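Local coordinates for DNA damage response protein Rtt109, putative (Neosartorya fumigata, PDB 5ZB9), which probably transfers the acetyl group of acetyl-CoA to lysine side chains of histones, histone H3 among them, at residues Q128-A142 and R314-L328. Sequence-based numbering, arbitrary orientation.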
ATOM      1  N   GLN A 128       4.458 -12.049   5.884  1.00 28.74           N
ATOM      2  CA  GLN A 128       4.168 -13.257   5.134  1.00 35.10           C
ATOM      3  C   GLN A 128       3.897 -14.433   6.075  1.00 33.40           C
ATOM      4  O   GLN A 128       4.729 -14.771   6.902  1.00 35.83           O
ATOM      5  CB  GLN A 128       5.336 -13.578   4.201  1.00 32.35           C
ATOM      6  CG  GLN A 128       5.121 -14.795   3.336  1.00 33.20           C
ATOM      7  CD  GLN A 128       3.977 -14.609   2.375  1.00 41.26           C
ATOM      8  OE1 GLN A 128       2.838 -14.991   2.663  1.00 38.21           O
ATOM      9  NE2 GLN A 128       4.268 -14.016   1.219  1.00 38.68           N
ATOM     10  N   ARG A 129       2.724 -15.041   5.956  1.00 36.92           N
ATOM     11  CA  ARG A 129       2.395 -16.235   6.728  1.00 34.17           C
ATOM     12  C   ARG A 129       2.405 -17.445   5.809  1.00 34.75           C
ATOM     13  O   ARG A 129       2.037 -17.331   4.642  1.00 42.73           O
ATOM     14  CB  ARG A 129       1.030 -16.103   7.398  1.00 30.12           C
ATOM     15  CG  ARG A 129       1.009 -15.232   8.633  1.00 40.68           C
ATOM     16  CD  ARG A 129      -0.401 -15.159   9.187  1.00 35.75           C
ATOM     17  NE  ARG A 129      -1.233 -14.256   8.406  1.00 42.55           N
ATOM     18  CZ  ARG A 129      -2.554 -14.358   8.287  1.00 47.31           C
ATOM     19  NH1 ARG A 129      -3.205 -15.348   8.884  1.00 50.48           N
ATOM     20  NH2 ARG A 129      -3.224 -13.472   7.561  1.00 38.30           N
ATOM     21  N   PRO A 130       2.831 -18.607   6.329  1.00 36.92           N
ATOM     22  CA  PRO A 130       2.860 -19.855   5.554  1.00 33.93           C
ATOM     23  C   PRO A 130       1.482 -20.258   5.042  1.00 34.37           C
ATOM     24  O   PRO A 130       0.529 -20.326   5.821  1.00 37.11           O
ATOM     25  CB  PRO A 130       3.376 -20.885   6.562  1.00 32.71           C
ATOM     26  CG  PRO A 130       4.114 -20.084   7.579  1.00 44.94           C
ATOM     27  CD  PRO A 130       3.383 -18.784   7.684  1.00 40.58           C
ATOM     28  N   GLY A 131       1.381 -20.515   3.743  1.00 31.70           N
ATOM     29  CA  GLY A 131       0.129 -20.931   3.141  1.00 32.07           C
ATOM     30  C   GLY A 131      -0.933 -19.851   2.974  1.00 39.83           C
ATOM     31  O   GLY A 131      -1.997 -20.118   2.421  1.00 46.91           O
ATOM     32  N   VAL A 132      -0.657 -18.635   3.439  1.00 33.42           N
ATOM     33  CA  VAL A 132      -1.635 -17.551   3.352  1.00 33.26           C
ATOM     34  C   VAL A 132      -1.284 -16.525   2.274  1.00 32.61           C
ATOM     35  O   VAL A 132      -0.208 -15.926   2.298  1.00 35.22           O
ATOM     36  CB  VAL A 132      -1.777 -16.824   4.696  1.00 35.87           C
ATOM     37  CG1 VAL A 132      -2.724 -15.631   4.560  1.00 30.84           C
ATOM     38  CG2 VAL A 132      -2.260 -17.791   5.768  1.00 26.21           C
ATOM     39  N   ARG A 133      -2.201 -16.334   1.332  1.00 29.00           N
ATOM     40  CA  ARG A 133      -2.052 -15.325   0.287  1.00 25.56           C
ATOM     41  C   ARG A 133      -1.772 -13.933   0.874  1.00 28.28           C
ATOM     42  O   ARG A 133      -2.386 -13.532   1.871  1.00 23.80           O
ATOM     43  CB  ARG A 133      -3.310 -15.292  -0.589  1.00 25.43           C
ATOM     44  CG  ARG A 133      -3.218 -14.363  -1.782  1.00 28.74           C
ATOM     45  CD  ARG A 133      -4.375 -14.569  -2.743  1.00 25.61           C
ATOM     46  NE  ARG A 133      -4.162 -15.719  -3.616  1.00 31.09           N
ATOM     47  CZ  ARG A 133      -5.009 -16.734  -3.741  1.00 37.79           C
ATOM     48  NH1 ARG A 133      -6.141 -16.746  -3.049  1.00 36.84           N
ATOM     49  NH2 ARG A 133      -4.728 -17.737  -4.564  1.00 39.14           N
ATOM     50  N   LEU A 134      -0.823 -13.217   0.271  1.00 22.30           N
ATOM     51  CA  LEU A 134      -0.491 -11.857   0.692  1.00 21.90           C
ATOM     52  C   LEU A 134      -0.617 -10.872  -0.473  1.00 27.77           C
ATOM     53  O   LEU A 134      -0.196 -11.155  -1.600  1.00 25.46           O
ATOM     54  CB  LEU A 134       0.920 -11.795   1.274  1.00 27.78           C
ATOM     55  CG  LEU A 134       1.344 -10.440   1.854  1.00 30.97           C
ATOM     56  CD1 LEU A 134       2.241 -10.656   3.051  1.00 28.14           C
ATOM     57  CD2 LEU A 134       2.049  -9.554   0.824  1.00 22.16           C
ATOM     58  N   MET A 135      -1.183  -9.705  -0.187  1.00 25.84           N
ATOM     59  CA  MET A 135      -1.406  -8.686  -1.203  1.00 22.33           C
ATOM     60  C   MET A 135      -0.781  -7.341  -0.828  1.00 23.91           C
ATOM     61  O   MET A 135      -0.902  -6.883   0.312  1.00 21.72           O
ATOM     62  CB  MET A 135      -2.905  -8.510  -1.439  1.00 26.00           C
ATOM     63  CG  MET A 135      -3.242  -7.373  -2.367  1.00 31.40           C
ATOM     64  SD  MET A 135      -4.978  -7.349  -2.837  1.00 38.35           S
ATOM     65  CE  MET A 135      -5.729  -6.655  -1.369  1.00 22.08           C
ATOM     66  N   VAL A 136      -0.100  -6.720  -1.786  1.00 20.30           N
ATOM     67  CA  VAL A 136       0.308  -5.331  -1.639  1.00 18.90           C
ATOM     68  C   VAL A 136      -0.595  -4.491  -2.520  1.00 20.41           C
ATOM     69  O   VAL A 136      -0.794  -4.803  -3.690  1.00 20.34           O
ATOM     70  CB  VAL A 136       1.780  -5.097  -2.020  1.00 21.78           C
ATOM     71  CG1 VAL A 136       2.142  -3.621  -1.859  1.00 17.55           C
ATOM     72  CG2 VAL A 136       2.683  -5.960  -1.171  1.00 18.70           C
ATOM     73  N   SER A 137      -1.146  -3.427  -1.957  1.00 17.56           N
ATOM     74  CA  SER A 137      -2.122  -2.646  -2.679  1.00 17.15           C
ATOM     75  C   SER A 137      -1.961  -1.150  -2.420  1.00 20.10           C
ATOM     76  O   SER A 137      -1.448  -0.736  -1.380  1.00 18.56           O
ATOM     77  CB  SER A 137      -3.538  -3.107  -2.298  1.00 21.02           C
ATOM     78  OG  SER A 137      -4.526  -2.452  -3.083  1.00 26.25           O
ATOM     79  N   LEU A 138      -2.418  -0.349  -3.377  1.00 21.13           N
ATOM     80  CA  LEU A 138      -2.373   1.105  -3.273  1.00 18.86           C
ATOM     81  C   LEU A 138      -3.209   1.719  -4.384  1.00 17.31           C
ATOM     82  O   LEU A 138      -3.478   1.068  -5.393  1.00 20.58           O
ATOM     83  CB  LEU A 138      -0.928   1.616  -3.361  1.00 12.86           C
ATOM     84  CG  LEU A 138      -0.197   1.378  -4.689  1.00 16.44           C
ATOM     85  CD1 LEU A 138      -0.441   2.501  -5.720  1.00 15.24           C
ATOM     86  CD2 LEU A 138       1.290   1.175  -4.455  1.00 12.59           C
ATOM     87  N   PHE A 139      -3.603   2.974  -4.215  1.00 17.41           N
ATOM     88  CA  PHE A 139      -4.150   3.726  -5.335  1.00 21.52           C
ATOM     89  C   PHE A 139      -3.200   4.879  -5.625  1.00 19.01           C
ATOM     90  O   PHE A 139      -2.599   5.435  -4.716  1.00 21.95           O
ATOM     91  CB  PHE A 139      -5.584   4.211  -5.058  1.00 20.27           C
ATOM     92  CG  PHE A 139      -5.698   5.239  -3.968  1.00 23.17           C
ATOM     93  CD1 PHE A 139      -5.972   4.858  -2.661  1.00 26.22           C
ATOM     94  CD2 PHE A 139      -5.568   6.597  -4.252  1.00 26.12           C
ATOM     95  CE1 PHE A 139      -6.097   5.813  -1.649  1.00 28.41           C
ATOM     96  CE2 PHE A 139      -5.688   7.556  -3.242  1.00 26.05           C
ATOM     97  CZ  PHE A 139      -5.953   7.161  -1.947  1.00 23.01           C
ATOM     98  N   ALA A 140      -3.042   5.214  -6.897  1.00 20.55           N
ATOM     99  CA  ALA A 140      -2.076   6.231  -7.287  1.00 20.78           C
ATOM    100  C   ALA A 140      -2.775   7.431  -7.893  1.00 25.09           C
ATOM    101  O   ALA A 140      -3.490   7.298  -8.885  1.00 26.60           O
ATOM    102  CB  ALA A 140      -1.067   5.663  -8.266  1.00 16.56           C
ATOM    103  N   ARG A 141      -2.569   8.597  -7.287  1.00 28.41           N
ATOM    104  CA  ARG A 141      -3.086   9.855  -7.815  1.00 28.56           C
ATOM    105  C   ARG A 141      -2.423  11.026  -7.104  1.00 25.27           C
ATOM    106  O   ARG A 141      -2.093  10.934  -5.923  1.00 31.11           O
ATOM    107  CB  ARG A 141      -4.605   9.935  -7.661  1.00 24.77           C
ATOM    108  CG  ARG A 141      -5.095  10.066  -6.226  1.00 30.21           C
ATOM    109  CD  ARG A 141      -6.618   9.997  -6.166  1.00 23.97           C
ATOM    110  NE  ARG A 141      -7.213  11.074  -6.944  1.00 33.38           N
ATOM    111  CZ  ARG A 141      -7.713  12.187  -6.421  1.00 34.04           C
ATOM    112  NH1 ARG A 141      -7.708  12.360  -5.107  1.00 29.99           N
ATOM    113  NH2 ARG A 141      -8.228  13.121  -7.213  1.00 32.14           N
ATOM    114  N   ALA A 142      -2.205  12.116  -7.831  1.00 21.53           N
ATOM    115  CA  ALA A 142      -1.706  13.348  -7.223  1.00 36.55           C
ATOM    116  C   ALA A 142      -2.787  13.957  -6.342  1.00 32.91           C
ATOM    117  O   ALA A 142      -3.941  14.054  -6.754  1.00 33.04           O
ATOM    118  CB  ALA A 142      -1.271  14.333  -8.289  1.00 36.89           C
ATOM    119  N   ARG A 314      -8.297  14.144 -14.785  1.00 33.26           N
ATOM    120  CA  ARG A 314      -7.759  13.419 -13.635  1.00 29.24           C
ATOM    121  C   ARG A 314      -7.737  11.902 -13.874  1.00 27.09           C
ATOM    122  O   ARG A 314      -8.618  11.353 -14.531  1.00 28.00           O
ATOM    123  CB  ARG A 314      -8.566  13.732 -12.371  1.00 28.18           C
ATOM    124  CG  ARG A 314      -8.578  15.201 -11.963  1.00 26.83           C
ATOM    125  CD  ARG A 314      -7.170  15.779 -11.848  1.00 28.19           C
ATOM    126  NE  ARG A 314      -6.296  14.968 -11.007  1.00 28.64           N
ATOM    127  CZ  ARG A 314      -6.144  15.133  -9.696  1.00 34.32           C
ATOM    128  NH1 ARG A 314      -6.814  16.089  -9.064  1.00 34.84           N
ATOM    129  NH2 ARG A 314      -5.325  14.337  -9.016  1.00 26.15           N
ATOM    130  N   LEU A 315      -6.719  11.229 -13.352  1.00 23.83           N
ATOM    131  CA  LEU A 315      -6.698   9.770 -13.361  1.00 21.00           C
ATOM    132  C   LEU A 315      -6.300   9.233 -11.992  1.00 23.65           C
ATOM    133  O   LEU A 315      -5.622   9.910 -11.221  1.00 23.07           O
ATOM    134  CB  LEU A 315      -5.731   9.230 -14.419  1.00 23.54           C
ATOM    135  CG  LEU A 315      -6.033   9.466 -15.901  1.00 28.06           C
ATOM    136  CD1 LEU A 315      -4.886   8.960 -16.766  1.00 24.36           C
ATOM    137  CD2 LEU A 315      -7.350   8.805 -16.303  1.00 25.91           C
ATOM    138  N   VAL A 316      -6.747   8.021 -11.687  1.00 21.11           N
ATOM    139  CA  VAL A 316      -6.219   7.283 -10.553  1.00 21.74           C
ATOM    140  C   VAL A 316      -5.961   5.852 -11.002  1.00 22.94           C
ATOM    141  O   VAL A 316      -6.729   5.280 -11.776  1.00 24.06           O
ATOM    142  CB  VAL A 316      -7.171   7.330  -9.324  1.00 22.57           C
ATOM    143  CG1 VAL A 316      -8.610   7.211  -9.752  1.00 27.40           C
ATOM    144  CG2 VAL A 316      -6.826   6.253  -8.319  1.00 22.66           C
ATOM    145  N   GLY A 317      -4.845   5.290 -10.565  1.00 22.59           N
ATOM    146  CA  GLY A 317      -4.554   3.901 -10.854  1.00 20.74           C
ATOM    147  C   GLY A 317      -4.721   3.060  -9.602  1.00 20.85           C
ATOM    148  O   GLY A 317      -4.353   3.486  -8.505  1.00 22.20           O
ATOM    149  N   PHE A 318      -5.276   1.867  -9.760  1.00 17.56           N
ATOM    150  CA  PHE A 318      -5.397   0.943  -8.648  1.00 17.34           C
ATOM    151  C   PHE A 318      -4.490  -0.246  -8.878  1.00 17.37           C
ATOM    152  O   PHE A 318      -4.534  -0.884  -9.927  1.00 19.05           O
ATOM    153  CB  PHE A 318      -6.846   0.502  -8.466  1.00 17.63           C
ATOM    154  CG  PHE A 318      -7.794   1.646  -8.281  1.00 17.70           C
ATOM    155  CD1 PHE A 318      -7.917   2.264  -7.052  1.00 17.07           C
ATOM    156  CD2 PHE A 318      -8.547   2.119  -9.341  1.00 19.69           C
ATOM    157  CE1 PHE A 318      -8.776   3.328  -6.874  1.00 20.30           C
ATOM    158  CE2 PHE A 318      -9.419   3.185  -9.167  1.00 25.44           C
ATOM    159  CZ  PHE A 318      -9.531   3.789  -7.926  1.00 19.38           C
ATOM    160  N   LEU A 319      -3.661  -0.537  -7.887  1.00 18.19           N
ATOM    161  CA  LEU A 319      -2.640  -1.557  -8.024  1.00 16.58           C
ATOM    162  C   LEU A 319      -2.773  -2.670  -6.976  1.00 19.94           C
ATOM    163  O   LEU A 319      -2.943  -2.402  -5.785  1.00 17.60           O
ATOM    164  CB  LEU A 319      -1.270  -0.902  -7.933  1.00 15.63           C
ATOM    165  CG  LEU A 319      -0.067  -1.762  -8.267  1.00 22.40           C
ATOM    166  CD1 LEU A 319      -0.160  -2.148  -9.719  1.00 31.20           C
ATOM    167  CD2 LEU A 319       1.190  -0.973  -8.042  1.00 25.38           C
ATOM    168  N   TRP A 320      -2.715  -3.917  -7.430  1.00 18.77           N
ATOM    169  CA  TRP A 320      -2.690  -5.056  -6.525  1.00 17.21           C
ATOM    170  C   TRP A 320      -1.542  -5.969  -6.915  1.00 20.25           C
ATOM    171  O   TRP A 320      -1.496  -6.479  -8.034  1.00 21.33           O
ATOM    172  CB  TRP A 320      -4.016  -5.832  -6.551  1.00 15.80           C
ATOM    173  CG  TRP A 320      -5.211  -4.958  -6.376  1.00 20.21           C
ATOM    174  CD1 TRP A 320      -5.778  -4.563  -5.196  1.00 21.15           C
ATOM    175  CD2 TRP A 320      -5.982  -4.344  -7.415  1.00 15.84           C
ATOM    176  NE1 TRP A 320      -6.856  -3.752  -5.439  1.00 18.48           N
ATOM    177  CE2 TRP A 320      -7.003  -3.599  -6.792  1.00 15.34           C
ATOM    178  CE3 TRP A 320      -5.908  -4.355  -8.811  1.00 15.92           C
ATOM    179  CZ2 TRP A 320      -7.943  -2.866  -7.517  1.00 17.27           C
ATOM    180  CZ3 TRP A 320      -6.848  -3.630  -9.534  1.00 17.12           C
ATOM    181  CH2 TRP A 320      -7.852  -2.896  -8.884  1.00 16.07           C
ATOM    182  N   LEU A 321      -0.598  -6.144  -6.002  1.00 15.53           N
ATOM    183  CA  LEU A 321       0.430  -7.147  -6.178  1.00 17.90           C
ATOM    184  C   LEU A 321       0.016  -8.367  -5.376  1.00 19.68           C
ATOM    185  O   LEU A 321      -0.057  -8.309  -4.146  1.00 20.19           O
ATOM    186  CB  LEU A 321       1.793  -6.627  -5.725  1.00 16.49           C
ATOM    187  CG  LEU A 321       2.889  -7.692  -5.645  1.00 17.74           C
ATOM    188  CD1 LEU A 321       3.210  -8.251  -7.036  1.00 16.55           C
ATOM    189  CD2 LEU A 321       4.125  -7.124  -4.975  1.00 13.23           C
ATOM    190  N   VAL A 322      -0.293  -9.461  -6.063  1.00 16.38           N
ATOM    191  CA  VAL A 322      -0.773 -10.652  -5.362  1.00 19.48           C
ATOM    192  C   VAL A 322       0.301 -11.737  -5.319  1.00 26.87           C
ATOM    193  O   VAL A 322       0.750 -12.240  -6.363  1.00 21.58           O
ATOM    194  CB  VAL A 322      -2.055 -11.224  -6.005  1.00 21.96           C
ATOM    195  CG1 VAL A 322      -2.540 -12.445  -5.236  1.00 18.92           C
ATOM    196  CG2 VAL A 322      -3.142 -10.159  -6.058  1.00 21.47           C
ATOM    197  N   ILE A 323       0.702 -12.083  -4.097  1.00 21.35           N
ATOM    198  CA  ILE A 323       1.772 -13.043  -3.858  1.00 27.55           C
ATOM    199  C   ILE A 323       1.227 -14.375  -3.342  1.00 28.85           C
ATOM    200  O   ILE A 323       0.565 -14.430  -2.305  1.00 25.99           O
ATOM    201  CB  ILE A 323       2.800 -12.488  -2.849  1.00 27.29           C
ATOM    202  CG1 ILE A 323       3.498 -11.256  -3.432  1.00 25.44           C
ATOM    203  CG2 ILE A 323       3.810 -13.566  -2.449  1.00 25.95           C
ATOM    204  CD1 ILE A 323       4.321 -10.473  -2.432  1.00 26.95           C
ATOM    205  N   ASN A 324       1.507 -15.450  -4.070  1.00 29.69           N
ATOM    206  CA  ASN A 324       1.069 -16.775  -3.644  1.00 35.61           C
ATOM    207  C   ASN A 324       2.249 -17.570  -3.124  1.00 32.95           C
ATOM    208  O   ASN A 324       3.137 -17.947  -3.889  1.00 38.30           O
ATOM    209  CB  ASN A 324       0.372 -17.513  -4.787  1.00 31.51           C
ATOM    210  CG  ASN A 324      -0.908 -16.823  -5.221  1.00 35.13           C
ATOM    211  OD1 ASN A 324      -1.889 -16.807  -4.486  1.00 36.21           O
ATOM    212  ND2 ASN A 324      -0.900 -16.237  -6.417  1.00 36.08           N
ATOM    213  N   PRO A 325       2.266 -17.819  -1.807  1.00 40.52           N
ATOM    214  CA  PRO A 325       3.366 -18.495  -1.119  1.00 48.78           C
ATOM    215  C   PRO A 325       3.428 -19.979  -1.498  1.00 52.50           C
ATOM    216  O   PRO A 325       2.470 -20.483  -2.094  1.00 45.90           O
ATOM    217  CB  PRO A 325       3.008 -18.300   0.355  1.00 39.92           C
ATOM    218  CG  PRO A 325       1.526 -18.335   0.353  1.00 44.17           C
ATOM    219  CD  PRO A 325       1.130 -17.584  -0.899  1.00 46.47           C
ATOM    220  N   PRO A 326       4.539 -20.665  -1.174  1.00 57.04           N
ATOM    221  CA  PRO A 326       4.642 -22.082  -1.535  1.00 55.45           C
ATOM    222  C   PRO A 326       3.485 -22.906  -0.976  1.00 56.69           C
ATOM    223  O   PRO A 326       3.139 -22.778   0.200  1.00 54.68           O
ATOM    224  CB  PRO A 326       5.976 -22.507  -0.912  1.00 59.51           C
ATOM    225  CG  PRO A 326       6.772 -21.245  -0.832  1.00 56.26           C
ATOM    226  CD  PRO A 326       5.768 -20.176  -0.516  1.00 53.29           C
ATOM    227  N   GLY A 327       2.883 -23.731  -1.825  1.00 60.37           N
ATOM    228  CA  GLY A 327       1.731 -24.519  -1.429  1.00 59.22           C
ATOM    229  C   GLY A 327       0.460 -23.834  -1.878  1.00 59.98           C
ATOM    230  O   GLY A 327      -0.639 -24.168  -1.441  1.00 61.78           O
ATOM    231  N   LEU A 328       0.624 -22.860  -2.764  1.00 69.66           N
ATOM    232  CA  LEU A 328      -0.489 -22.060  -3.251  1.00 61.51           C
ATOM    233  C   LEU A 328      -0.161 -21.551  -4.651  1.00 63.93           C
ATOM    234  O   LEU A 328       0.916 -20.990  -4.878  1.00 62.07           O
ATOM    235  CB  LEU A 328      -0.774 -20.895  -2.295  1.00 58.82           C
ATOM    236  CG  LEU A 328      -2.222 -20.453  -2.059  1.00 62.60           C
ATOM    237  CD1 LEU A 328      -3.061 -21.587  -1.480  1.00 54.16           C
ATOM    238  CD2 LEU A 328      -2.268 -19.228  -1.144  1.00 50.12           C
TER
HETATM  239  O   HOH W   1      -7.323  11.443  -9.619  1.00 26.81           O
HETATM  240  O   HOH W   2      -5.973  16.071  -6.078  1.00 47.51           O
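The guanidinium groups of R141 and R314 lie flat on one another, planes 15° apart and centres 4.7 Å apart, although the two side chains cross at about a right angle. R314 also works through its edge: in its plane, NH2 donates to A142 O at 2.7 Å, and water 2 links NH1 to the same carbonyl. Its NE forms a salt bridge with D162, which probably eases the meeting of like charges. At the edge of R141, water 1 joins NE to L315 O.

V316 CG2 lies over one face of the F318 ring, offset toward the rim, while F318 CD1 meets F139 CB at 3.6 Å. On W320, S137 OG and M135 SD both approach CD1 obliquely; the sulfur, 3.7 Å from CD1, makes a Met-aromatic contact. W320 NE1 is hydrogen-bonded to the acetyl-lysine at position 264. With its hydroxyl placed opposite the backbone nitrogen (chi1 -174°), S137 reaches across to the partner strand, where OG donates to L319 O, an oxygen that also accepts L138 N.

At the far end, the R133 guanidinium has L328 CD2 over one face and N324 OD1 near its edge; NE donates to that oxygen at 2.7 Å, NH2 adds a weak second bond, and the amide stands almost perpendicular.

Between these ends the backbones pair from L134–I323 to A140–G317. I323 N to L134 O measures 2.8 Å, and the two strands run antiparallel, their axes at 167°. L134, V136 and L138 pack beside I323, L321 and L319 on one face, with W169 and I173 of helix 162-177 lying against that side. Flanked by strands 86-96 and 202-208, the pair is an antiparallel ladder within the mixed central sheet of the Rtt109 acetyltransferase fold; the L138 side chain is about 7 Å from that of W168, a residue of the CoA-binding site, which is empty of CoA here.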